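Local coordinates for hemoglobin-like protein (Methylacidiphilum infernorum, PDB 4NK2), which binds heme as a group II truncated hemoglobin and, judging from its family, probably binds or carries oxygen, at residues Val94-Asp99 and Leu113-Pro118; Glu157-Ile162 and Val182-Ile187. All blocks are in the same frame, centred on the assembly; numbering follows the deposited sequence.

From the N terminus, an extended strand and helix 53-75 precede helix 87-104, where contact 1 begins. Contact 1 closes first: the loop before helix 120-124 returns to helix 87-104 across only 13 intervening residues, and a heme propionate sits against the facing arginines. Contact 2 opens later, on helix 155-165, and closes a loop of 19 residues when the C-terminal helix 184-192 and the residues leading into it come back. The two loops follow in series, neither enclosing nor crossing the other. Their centres lie about 23 Å apart on opposite sides of the chain's centre, one at the heme-propionate edge, the other joining the C-terminal helix to the globin core.

Contact 1 (Val94-Asp99 and Leu113-Pro118); sequences VKRSAD and LTRGEP. With HEM (protoporphyrin IX containing Fe), chain C.
Arg96 of helix 87-104 meets Arg115 of the loop Leu113-Pro118 at the edge of a truncated-hemoglobin heme pocket, where the two arginines share one propionate. Lys95, just before it, stays within its own helix, its NZ 2.8 Å from OD2 of Asp99 in a salt bridge that uses the syn lone pair. Arg96 carries the contact. Its CG stands anti to the carbonyl carbon (chi1 -64°) and the chain then runs extended to NE, which carries the guanidinium out to the Arg115 side chain, itself bent at chi2 and chi3. The two guanidinium groups stack, with planes 7° apart and centres separated by 3.6 Å, and NH1 of Arg96 lies over the centre of the other group. The shared carboxylate would probably offset the like charges: NH1 of Arg96 donates to O1D of the heme at 3.1 Å, and Arg115 NH2 gives the same O1D a weak bond of 3.3 Å. A leucine in place of Arg96 would probably cost O1D its bond from NH1, with the weak one from Arg115 NH2 remaining, and deprive the Arg115 guanidinium of the flat group stacked on it. The next residue, Ser97, sets OG 3.6 Å from heme C2D. Asp99 completes the segment: OD1 pairs with Arg64, while OD2 accepts from a water that also donates to Thr114 OG1, a hydroxyl already bonded to Tyr110 O. Tyr111 also bonds the heme. On the loop side, Arg115 NE donates to heme O2D, which lies in its guanidinium plane, 2.8 Å away, with an N-H...O angle of 161°.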
loop_
_atom_site.group_PDB
_atom_site.type_symbol
_atom_site.label_atom_id
_atom_site.label_comp_id
_atom_site.label_asym_id
_atom_site.label_seq_id
_atom_site.Cartn_x
_atom_site.Cartn_y
_atom_site.Cartn_z
ATOM N N VAL A 94 15.558 10.220 -16.699
ATOM C CA VAL A 94 15.250 9.709 -18.031
ATOM C C VAL A 94 16.338 8.750 -18.499
ATOM O O VAL A 94 16.046 7.724 -19.124
ATOM C CB VAL A 94 15.054 10.831 -19.065
ATOM C CG1 VAL A 94 14.933 10.232 -20.484
ATOM C CG2 VAL A 94 13.802 11.647 -18.735
ATOM N N LYS A 95 17.588 9.077 -18.205
ATOM C CA LYS A 95 18.716 8.223 -18.542
ATOM C C LYS A 95 18.671 6.869 -17.866
ATOM O O LYS A 95 18.873 5.866 -18.506
ATOM C CB LYS A 95 20.032 8.905 -18.203
ATOM C CG LYS A 95 21.195 8.410 -19.027
ATOM C CD LYS A 95 22.446 8.316 -18.215
ATOM C CE LYS A 95 23.507 7.548 -18.969
ATOM N NZ LYS A 95 23.916 6.309 -18.262
ATOM N N ARG A 96 18.428 6.856 -16.566
ATOM C CA ARG A 96 18.296 5.615 -15.805
ATOM C C ARG A 96 17.177 4.741 -16.361
ATOM O O ARG A 96 17.351 3.536 -16.517
ATOM C CB ARG A 96 17.990 5.912 -14.330
ATOM C CG ARG A 96 19.105 6.644 -13.590
ATOM C CD ARG A 96 18.666 7.015 -12.187
ATOM N NE ARG A 96 19.600 7.963 -11.596
ATOM C CZ ARG A 96 19.490 8.445 -10.362
ATOM N NH1 ARG A 96 18.485 8.062 -9.589
ATOM N NH2 ARG A 96 20.390 9.300 -9.906
ATOM N N SER A 97 16.014 5.330 -16.629
ATOM C CA SER A 97 14.905 4.543 -17.166
ATOM C C SER A 97 15.236 3.990 -18.535
ATOM O O SER A 97 14.869 2.852 -18.863
ATOM C CB SER A 97 13.631 5.384 -17.271
ATOM O OG SER A 97 13.108 5.648 -15.988
ATOM N N ALA A 98 15.921 4.790 -19.347
ATOM C CA ALA A 98 16.223 4.349 -20.708
ATOM C C ALA A 98 17.266 3.231 -20.650
ATOM O O ALA A 98 17.141 2.209 -21.361
ATOM C CB ALA A 98 16.684 5.508 -21.563
ATOM N N ASP A 99 18.284 3.406 -19.798
ATOM C CA ASP A 99 19.251 2.324 -19.576
ATOM C C ASP A 99 18.548 1.050 -19.124
ATOM O O ASP A 99 18.865 -0.037 -19.598
ATOM C CB ASP A 99 20.304 2.698 -18.524
ATOM C CG ASP A 99 21.281 3.760 -19.004
ATOM O OD1 ASP A 99 21.362 4.017 -20.227
ATOM O OD2 ASP A 99 21.978 4.335 -18.137
ATOM N N LEU A 113 25.255 -2.073 -14.776
ATOM C CA LEU A 113 26.601 -1.481 -14.706
ATOM C C LEU A 113 26.637 -0.140 -13.979
ATOM O O LEU A 113 27.692 0.294 -13.502
ATOM C CB LEU A 113 27.186 -1.294 -16.111
ATOM C CG LEU A 113 27.559 -2.570 -16.868
ATOM C CD1 LEU A 113 28.032 -2.273 -18.291
ATOM C CD2 LEU A 113 28.641 -3.321 -16.109
ATOM N N THR A 114 25.506 0.538 -13.906
ATOM C CA THR A 114 25.463 1.855 -13.302
ATOM C C THR A 114 24.696 1.877 -11.993
ATOM O O THR A 114 25.282 2.000 -10.946
ATOM C CB THR A 114 24.879 2.885 -14.258
ATOM O OG1 THR A 114 23.639 2.408 -14.770
ATOM C CG2 THR A 114 25.815 3.115 -15.397
ATOM N N ARG A 115 23.381 1.742 -12.064
ATOM C CA ARG A 115 22.545 1.804 -10.863
ATOM C C ARG A 115 22.627 0.489 -10.089
ATOM O O ARG A 115 22.472 0.466 -8.860
ATOM C CB ARG A 115 21.088 2.134 -11.232
ATOM C CG ARG A 115 20.913 3.509 -11.919
ATOM C CD ARG A 115 21.231 4.669 -10.969
ATOM N NE ARG A 115 20.295 4.717 -9.846
ATOM C CZ ARG A 115 20.489 5.413 -8.729
ATOM N NH1 ARG A 115 21.594 6.126 -8.570
ATOM N NH2 ARG A 115 19.583 5.387 -7.766
ATOM N N GLY A 116 22.873 -0.602 -10.814
ATOM C CA GLY A 116 23.053 -1.909 -10.203
ATOM C C GLY A 116 21.804 -2.769 -10.250
ATOM O O GLY A 116 21.118 -2.825 -11.282
ATOM N N GLU A 117 21.498 -3.442 -9.144
ATOM C CA GLU A 117 20.359 -4.363 -9.130
ATOM C C GLU A 117 19.017 -3.638 -9.211
ATOM O O GLU A 117 18.783 -2.665 -8.488
ATOM C CB GLU A 117 20.429 -5.286 -7.907
ATOM C CG GLU A 117 21.469 -6.397 -8.085
ATOM C CD GLU A 117 21.433 -7.446 -6.991
ATOM O OE1 GLU A 117 21.977 -8.551 -7.216
ATOM O OE2 GLU A 117 20.872 -7.171 -5.911
ATOM N N PRO A 118 18.134 -4.104 -10.080
ATOM C CA PRO A 118 16.855 -3.432 -10.300
ATOM C C PRO A 118 16.054 -3.192 -9.030
ATOM O O PRO A 118 15.786 -2.061 -8.731
ATOM C CB PRO A 118 16.129 -4.387 -11.234
ATOM C CG PRO A 118 17.188 -5.044 -11.961
ATOM C CD PRO A 118 18.290 -5.244 -10.987
HETATM C CHA HEM C . 12.147 5.932 -11.182
HETATM C CHB HEM C . 7.412 6.913 -11.279
HETATM C CHC HEM C . 6.531 2.352 -12.768
HETATM C CHD HEM C . 11.171 2.285 -14.263
HETATM C C1A HEM C . 10.956 6.584 -10.980
HETATM C C2A HEM C . 10.754 7.852 -10.281
HETATM C C3A HEM C . 9.430 8.106 -10.321
HETATM C C4A HEM C . 8.765 7.021 -11.029
HETATM C CMA HEM C . 8.682 9.330 -9.745
HETATM C CAA HEM C . 11.870 8.714 -9.621
HETATM C CBA HEM C . 11.908 8.344 -8.123
HETATM C CGA HEM C . 12.968 9.046 -7.279
HETATM O O1A HEM C . 12.635 9.515 -6.153
HETATM O O2A HEM C . 14.157 9.145 -7.690
HETATM C C1B HEM C . 6.725 5.751 -11.591
HETATM C C2B HEM C . 5.292 5.523 -11.490
HETATM C C3B HEM C . 5.046 4.265 -11.899
HETATM C C4B HEM C . 6.307 3.639 -12.282
HETATM C CMB HEM C . 4.227 6.535 -11.021
HETATM C CAB HEM C . 3.647 3.621 -11.945
HETATM C CBB HEM C . 3.534 2.293 -12.068
HETATM C C1C HEM C . 7.707 1.933 -13.362
HETATM C C2C HEM C . 7.941 0.708 -14.114
HETATM C C3C HEM C . 9.228 0.697 -14.513
HETATM C C4C HEM C . 9.858 1.917 -14.045
HETATM C CMC HEM C . 6.891 -0.395 -14.375
HETATM C CAC HEM C . 9.960 -0.377 -15.351
HETATM C CBC HEM C . 9.287 -1.260 -16.102
HETATM C C1D HEM C . 11.905 3.159 -13.495
HETATM C C2D HEM C . 13.354 3.196 -13.369
HETATM C C3D HEM C . 13.641 4.346 -12.416
HETATM C C4D HEM C . 12.351 4.882 -12.047
HETATM C CMD HEM C . 14.412 2.298 -14.057
HETATM C CAD HEM C . 15.030 4.806 -11.920
HETATM C CBD HEM C . 15.413 3.886 -10.756
HETATM C CGD HEM C . 16.771 4.327 -10.258
HETATM O O1D HEM C . 16.849 5.408 -9.626
HETATM O O2D HEM C . 17.772 3.603 -10.507
HETATM N NA HEM C . 9.732 6.118 -11.419
HETATM N NB HEM C . 7.292 4.582 -12.079
HETATM N NC HEM C . 8.906 2.635 -13.356
HETATM N ND HEM C . 11.362 4.160 -12.706
HETATM FE FE HEM C . 9.317 4.312 -12.319
HETATM O O HOH W 1 21.730 4.518 -15.603
#

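Contact 2 (Glu157-Ile162 and Val182-Ile187)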
loop_
_atom_site.group_PDB
_atom_site.type_symbol
_atom_site.label_atom_id
_atom_site.label_comp_id
_atom_site.label_asym_id
_atom_site.label_seq_id
_atom_site.Cartn_x
_atom_site.Cartn_y
_atom_site.Cartn_z
ATOM N N GLU A 157 4.556 -7.898 -26.717
ATOM C CA GLU A 157 5.557 -8.363 -25.767
ATOM C C GLU A 157 5.960 -7.250 -24.780
ATOM O O GLU A 157 6.010 -7.462 -23.554
ATOM C CB GLU A 157 6.781 -8.847 -26.551
ATOM C CG GLU A 157 7.737 -9.711 -25.764
ATOM C CD GLU A 157 8.756 -10.404 -26.651
ATOM O OE1 GLU A 157 9.818 -10.802 -26.129
ATOM O OE2 GLU A 157 8.493 -10.564 -27.863
ATOM N N PHE A 158 6.260 -6.069 -25.317
ATOM C CA PHE A 158 6.617 -4.925 -24.480
ATOM C C PHE A 158 5.455 -4.514 -23.572
ATOM O O PHE A 158 5.637 -4.284 -22.365
ATOM C CB PHE A 158 7.053 -3.739 -25.348
ATOM C CG PHE A 158 7.642 -2.599 -24.550
ATOM C CD1 PHE A 158 6.841 -1.546 -24.118
ATOM C CD2 PHE A 158 8.983 -2.605 -24.190
ATOM C CE1 PHE A 158 7.381 -0.503 -23.358
ATOM C CE2 PHE A 158 9.530 -1.561 -23.427
ATOM C CZ PHE A 158 8.726 -0.512 -23.020
ATOM N N TRP A 159 4.265 -4.393 -24.149
ATOM C CA TRP A 159 3.103 -3.958 -23.378
ATOM C C TRP A 159 2.803 -4.898 -22.213
ATOM O O TRP A 159 2.562 -4.449 -21.088
ATOM C CB TRP A 159 1.845 -3.836 -24.256
ATOM C CG TRP A 159 0.664 -3.428 -23.415
ATOM C CD1 TRP A 159 -0.332 -4.236 -22.917
ATOM C CD2 TRP A 159 0.399 -2.112 -22.919
ATOM N NE1 TRP A 159 -1.212 -3.485 -22.160
ATOM C CE2 TRP A 159 -0.779 -2.183 -22.138
ATOM C CE3 TRP A 159 1.046 -0.878 -23.061
ATOM C CZ2 TRP A 159 -1.326 -1.064 -21.511
ATOM C CZ3 TRP A 159 0.499 0.232 -22.439
ATOM C CH2 TRP A 159 -0.682 0.132 -21.682
ATOM N N GLN A 160 2.779 -6.191 -22.466
ATOM C CA GLN A 160 2.417 -7.119 -21.419
ATOM C C GLN A 160 3.451 -7.104 -20.302
ATOM O O GLN A 160 3.138 -7.344 -19.161
ATOM C CB GLN A 160 2.189 -8.519 -21.974
ATOM C CG GLN A 160 3.438 -9.301 -22.206
ATOM O OE1 GLN A 160 2.113 -10.821 -23.510
ATOM N NE2 GLN A 160 4.220 -11.431 -23.023
ATOM N N TRP A 161 4.685 -6.778 -20.646
ATOM C CA TRP A 161 5.714 -6.600 -19.618
ATOM C C TRP A 161 5.394 -5.424 -18.699
ATOM O O TRP A 161 5.300 -5.589 -17.479
ATOM C CB TRP A 161 7.101 -6.417 -20.239
ATOM C CG TRP A 161 8.157 -6.057 -19.212
ATOM C CD1 TRP A 161 8.388 -6.684 -18.014
ATOM C CD2 TRP A 161 9.121 -4.996 -19.302
ATOM N NE1 TRP A 161 9.440 -6.069 -17.355
ATOM C CE2 TRP A 161 9.900 -5.031 -18.124
ATOM C CE3 TRP A 161 9.397 -4.019 -20.267
ATOM C CZ2 TRP A 161 10.940 -4.127 -17.886
ATOM C CZ3 TRP A 161 10.422 -3.124 -20.033
ATOM C CH2 TRP A 161 11.189 -3.186 -18.846
ATOM N N ILE A 162 5.222 -4.231 -19.254
ATOM C CA ILE A 162 4.983 -3.084 -18.362
ATOM C C ILE A 162 3.601 -3.113 -17.696
ATOM O O ILE A 162 3.451 -2.638 -16.567
ATOM C CB ILE A 162 5.202 -1.715 -19.063
ATOM C CG1 ILE A 162 4.285 -1.569 -20.285
ATOM C CG2 ILE A 162 6.653 -1.559 -19.466
ATOM C CD1 ILE A 162 4.281 -0.161 -20.885
ATOM N N VAL A 182 -5.003 -4.451 -18.021
ATOM C CA VAL A 182 -5.200 -3.927 -19.367
ATOM C C VAL A 182 -4.558 -4.884 -20.370
ATOM O O VAL A 182 -3.402 -4.713 -20.739
ATOM C CB VAL A 182 -4.597 -2.516 -19.522
ATOM C CG1 VAL A 182 -4.937 -1.930 -20.896
ATOM C CG2 VAL A 182 -5.110 -1.594 -18.422
ATOM N N PRO A 183 -5.299 -5.917 -20.795
ATOM C CA PRO A 183 -4.709 -6.861 -21.751
ATOM C C PRO A 183 -4.533 -6.196 -23.111
ATOM O O PRO A 183 -5.271 -5.257 -23.444
ATOM C CB PRO A 183 -5.757 -7.977 -21.839
ATOM C CG PRO A 183 -7.054 -7.301 -21.468
ATOM C CD PRO A 183 -6.682 -6.278 -20.429
ATOM N N TYR A 184 -3.563 -6.674 -23.879
ATOM C CA TYR A 184 -3.245 -6.058 -25.160
ATOM C C TYR A 184 -4.479 -5.983 -26.052
ATOM O O TYR A 184 -4.627 -5.055 -26.845
ATOM C CB TYR A 184 -2.137 -6.852 -25.841
ATOM C CG TYR A 184 -1.620 -6.219 -27.106
ATOM C CD1 TYR A 184 -0.868 -5.053 -27.061
ATOM C CD2 TYR A 184 -1.877 -6.796 -28.348
ATOM C CE1 TYR A 184 -0.381 -4.473 -28.215
ATOM C CE2 TYR A 184 -1.400 -6.230 -29.504
ATOM C CZ TYR A 184 -0.654 -5.075 -29.437
ATOM O OH TYR A 184 -0.185 -4.516 -30.603
ATOM N N SER A 185 -5.374 -6.953 -25.905
ATOM C CA SER A 185 -6.564 -7.025 -26.753
ATOM C C SER A 185 -7.466 -5.803 -26.590
ATOM O O SER A 185 -8.117 -5.377 -27.548
ATOM C CB SER A 185 -7.343 -8.304 -26.452
ATOM O OG SER A 185 -7.772 -8.318 -25.100
ATOM N N GLU A 186 -7.486 -5.232 -25.400
ATOM C CA GLU A 186 -8.288 -4.046 -25.138
ATOM C C GLU A 186 -7.788 -2.821 -25.875
ATOM O O GLU A 186 -8.543 -1.915 -26.141
ATOM C CB GLU A 186 -8.319 -3.753 -23.642
ATOM C CG GLU A 186 -9.129 -2.548 -23.252
ATOM C CD GLU A 186 -9.143 -2.329 -21.762
ATOM O OE1 GLU A 186 -8.841 -3.267 -21.026
ATOM O OE2 GLU A 186 -9.450 -1.215 -21.331
ATOM N N ILE A 187 -6.507 -2.799 -26.198
ATOM C CA ILE A 187 -5.896 -1.615 -26.808
ATOM C C ILE A 187 -5.273 -1.857 -28.183
ATOM O O ILE A 187 -4.716 -0.932 -28.774
ATOM C CB ILE A 187 -4.799 -1.012 -25.898
ATOM C CG1 ILE A 187 -3.627 -1.983 -25.765
ATOM C CG2 ILE A 187 -5.364 -0.664 -24.523
ATOM C CD1 ILE A 187 -2.501 -1.474 -24.852
#
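Trp159 projects from helix 155-165 with its indole presented edge-on to one partner and face-on to another. At the edge, NE1 donates to the backbone O of Val182 over 2.9 Å, and the N-H...O angle of 171° makes the bond nearly straight. The acceptor lies in the indole plane, whereas seen from the carbonyl the donor is tilted 22° from the peptide plane. Over the face comes Ile187, arriving from the opposite direction: its CD1 sits 3.5 Å from the centroid of the five-membered ring, a CH-pi contact, and approaches CE2 to 3.3 Å. Ile187 CG1 lies between the backbone N and the carbonyl carbon (chi1 66°), and the extended chi2 beyond it carries CD1 onto the ring. In this globin fold the contact joins helix 155-165 to the loop residue Val182 and to the start of the C-terminal helix 184-192; the same indole also touches Lys142 and Leu145 of helix 131-147. Val182 adds a side-chain contact to its carbonyl, CG1 meeting the benzo-ring atom CZ2 of Trp159 at 3.8 Å, and its N is bonded to Glu163 OE2, so both polar backbone atoms of this residue are held by helix 155-165. Near the root of the indole, Tyr184 CD1 comes within 4.1 Å of Trp159 CB, and the tyrosine also rests on Leu155 and Glu156.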